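Local coordinates for protein agmatinase (Burkholderia thailandensis, PDB 4DZ4) that probably hydrolyses agmatine to putrescine and urea as a binuclear manganese enzyme of the arginase family, at residues G46-V51 with D95-D100. Sequence-based numbering, arbitrary orientation.
Sequences GVDVVV and DLAVID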
loop_
_atom_site.group_PDB
_atom_site.type_symbol
_atom_site.label_atom_id
_atom_site.label_comp_id
_atom_site.label_asym_id
_atom_site.label_seq_id
_atom_site.Cartn_x
_atom_site.Cartn_y
_atom_site.Cartn_z
ATOM N N GLY B 46 31.778 -15.692 -25.634
ATOM C CA GLY B 46 31.911 -14.288 -26.025
ATOM C C GLY B 46 31.251 -13.324 -25.046
ATOM O O GLY B 46 31.062 -12.157 -25.386
ATOM N N VAL B 47 30.892 -13.803 -23.853
ATOM C CA VAL B 47 30.197 -12.964 -22.855
ATOM C C VAL B 47 31.179 -12.341 -21.869
ATOM O O VAL B 47 32.040 -13.014 -21.329
ATOM C CB VAL B 47 29.110 -13.758 -22.101
ATOM C CG1 VAL B 47 28.537 -12.941 -20.929
ATOM C CG2 VAL B 47 27.995 -14.158 -23.057
ATOM N N ASP B 48 31.025 -11.045 -21.614
ATOM C CA ASP B 48 31.897 -10.329 -20.671
ATOM C C ASP B 48 31.354 -10.332 -19.244
ATOM O O ASP B 48 32.110 -10.460 -18.276
ATOM C CB ASP B 48 32.075 -8.867 -21.109
ATOM C CG ASP B 48 32.755 -8.734 -22.475
ATOM O OD1 ASP B 48 33.751 -9.432 -22.711
ATOM O OD2 ASP B 48 32.293 -7.925 -23.309
ATOM N N VAL B 49 30.049 -10.152 -19.120
ATOM C CA VAL B 49 29.396 -10.142 -17.804
ATOM C C VAL B 49 28.104 -10.939 -17.848
ATOM O O VAL B 49 27.283 -10.765 -18.761
ATOM C CB VAL B 49 29.067 -8.722 -17.299
ATOM C CG1 VAL B 49 28.502 -8.799 -15.882
ATOM C CG2 VAL B 49 30.293 -7.803 -17.355
ATOM N N VAL B 50 27.926 -11.791 -16.837
ATOM C CA VAL B 50 26.685 -12.555 -16.666
ATOM C C VAL B 50 25.926 -12.007 -15.457
ATOM O O VAL B 50 26.439 -12.047 -14.322
ATOM C CB VAL B 50 26.952 -14.047 -16.434
ATOM C CG1 VAL B 50 25.649 -14.782 -16.096
ATOM C CG2 VAL B 50 27.602 -14.639 -17.688
ATOM N N VAL B 51 24.713 -11.529 -15.710
ATOM C CA VAL B 51 23.786 -11.164 -14.629
ATOM C C VAL B 51 22.957 -12.411 -14.306
ATOM O O VAL B 51 22.429 -13.049 -15.235
ATOM C CB VAL B 51 22.838 -10.009 -15.056
ATOM C CG1 VAL B 51 21.882 -9.639 -13.910
ATOM C CG2 VAL B 51 23.667 -8.783 -15.420
ATOM N N ASP B 95 29.835 -2.377 -26.731
ATOM C CA ASP B 95 31.103 -3.086 -26.689
ATOM C C ASP B 95 31.377 -3.892 -25.438
ATOM O O ASP B 95 32.472 -4.423 -25.291
ATOM C CB ASP B 95 32.286 -2.171 -27.053
ATOM C CG ASP B 95 32.331 -0.919 -26.228
ATOM O OD1 ASP B 95 31.889 -0.936 -25.060
ATOM O OD2 ASP B 95 32.819 0.102 -26.759
ATOM N N LEU B 96 30.372 -4.003 -24.559
ATOM C CA LEU B 96 30.419 -4.930 -23.437
ATOM C C LEU B 96 29.268 -5.919 -23.599
ATOM O O LEU B 96 28.100 -5.518 -23.664
ATOM C CB LEU B 96 30.250 -4.204 -22.082
ATOM C CG LEU B 96 30.416 -5.043 -20.799
ATOM C CD1 LEU B 96 31.864 -5.380 -20.489
ATOM C CD2 LEU B 96 29.793 -4.325 -19.590
ATOM N N ALA B 97 29.621 -7.202 -23.634
ATOM C CA ALA B 97 28.677 -8.299 -23.891
ATOM C C ALA B 97 28.139 -8.785 -22.538
ATOM O O ALA B 97 28.852 -9.404 -21.759
ATOM C CB ALA B 97 29.386 -9.421 -24.646
ATOM N N VAL B 98 26.880 -8.447 -22.284
ATOM C CA VAL B 98 26.205 -8.727 -21.007
ATOM C C VAL B 98 24.950 -9.520 -21.295
ATOM O O VAL B 98 24.164 -9.117 -22.162
ATOM C CB VAL B 98 25.815 -7.421 -20.290
ATOM C CG1 VAL B 98 25.190 -7.710 -18.910
ATOM C CG2 VAL B 98 27.019 -6.513 -20.124
ATOM N N ILE B 99 24.753 -10.630 -20.578
ATOM C CA ILE B 99 23.538 -11.428 -20.726
ATOM C C ILE B 99 22.841 -11.569 -19.375
ATOM O O ILE B 99 23.448 -11.314 -18.312
ATOM C CB ILE B 99 23.820 -12.829 -21.302
ATOM C CG1 ILE B 99 24.653 -13.657 -20.276
ATOM C CG2 ILE B 99 24.494 -12.667 -22.666
ATOM C CD1 ILE B 99 24.768 -15.162 -20.513
ATOM N N ASP B 100 21.567 -11.948 -19.433
ATOM C CA ASP B 100 20.836 -12.366 -18.228
ATOM C C ASP B 100 20.664 -13.899 -18.339
ATOM O O ASP B 100 19.973 -14.419 -19.216
ATOM C CB ASP B 100 19.499 -11.603 -18.130
ATOM C CG ASP B 100 18.789 -11.811 -16.793
ATOM O OD1 ASP B 100 19.003 -12.869 -16.178
ATOM O OD2 ASP B 100 18.003 -10.921 -16.390
#
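Leu96 lays its CD1 methyl against Asp48, with Leu96 CD1 3.5 Å from Asp48 CB. Its other methyl, CD2, loosely meets CG2 of Val49. Ala97 is held at both its N-H and its C=O, which belong to successive peptide units. Its N-H points almost straight at the Asp48 carboxylate, with Ala97 N to Asp48 OD2 at 2.8 Å and an N-H...O angle of 176°. The donor meets OD2 on the anti side, somewhat out of the carboxylate plane. Asp48 CG lies beside its own backbone N (chi1 -62°), which carries the carboxylate to the Ala97 amide. Lys320 forms a salt bridge to the same OD2, which probably favours the charged form. Ala97 O accepts two donors, Asp48 N at 2.7 Å and Val49 N. The first of these bonds is the more bent. Both segments pass from loop into strand here, at Val49 and Val98.

Parallel pairing follows. Val98 stands beside Val49, and its CG1 meets Val51 CG2 at 4.0 Å. Ile99 N donates to Val49 O, and Ile99 O accepts from Val51 N at 2.9 Å, so Ile99 bonds to the residues flanking its partner Val50. On the other face, Ile99 CG1 sits between its backbone N and carbonyl carbon (chi1 66°). From there it touches both Val47 CG1 and Val50 CG2, while Ile99 CG2 reaches Val47 CG2 at 3.8 Å. Asp100 CA makes a CA-H...O contact with Val51 O. The Asp100 carboxylate turns elsewhere, to a salt bridge with Arg74.

These are neighbouring strands of the parallel sheet in the alpha/beta arginase fold, away from the manganese ions. Helix 300-323 packs on Val49 and Val98, strand 131-136 continues the sheet beyond 49-54, and strand 39-40 borders 98-103 on its other edge.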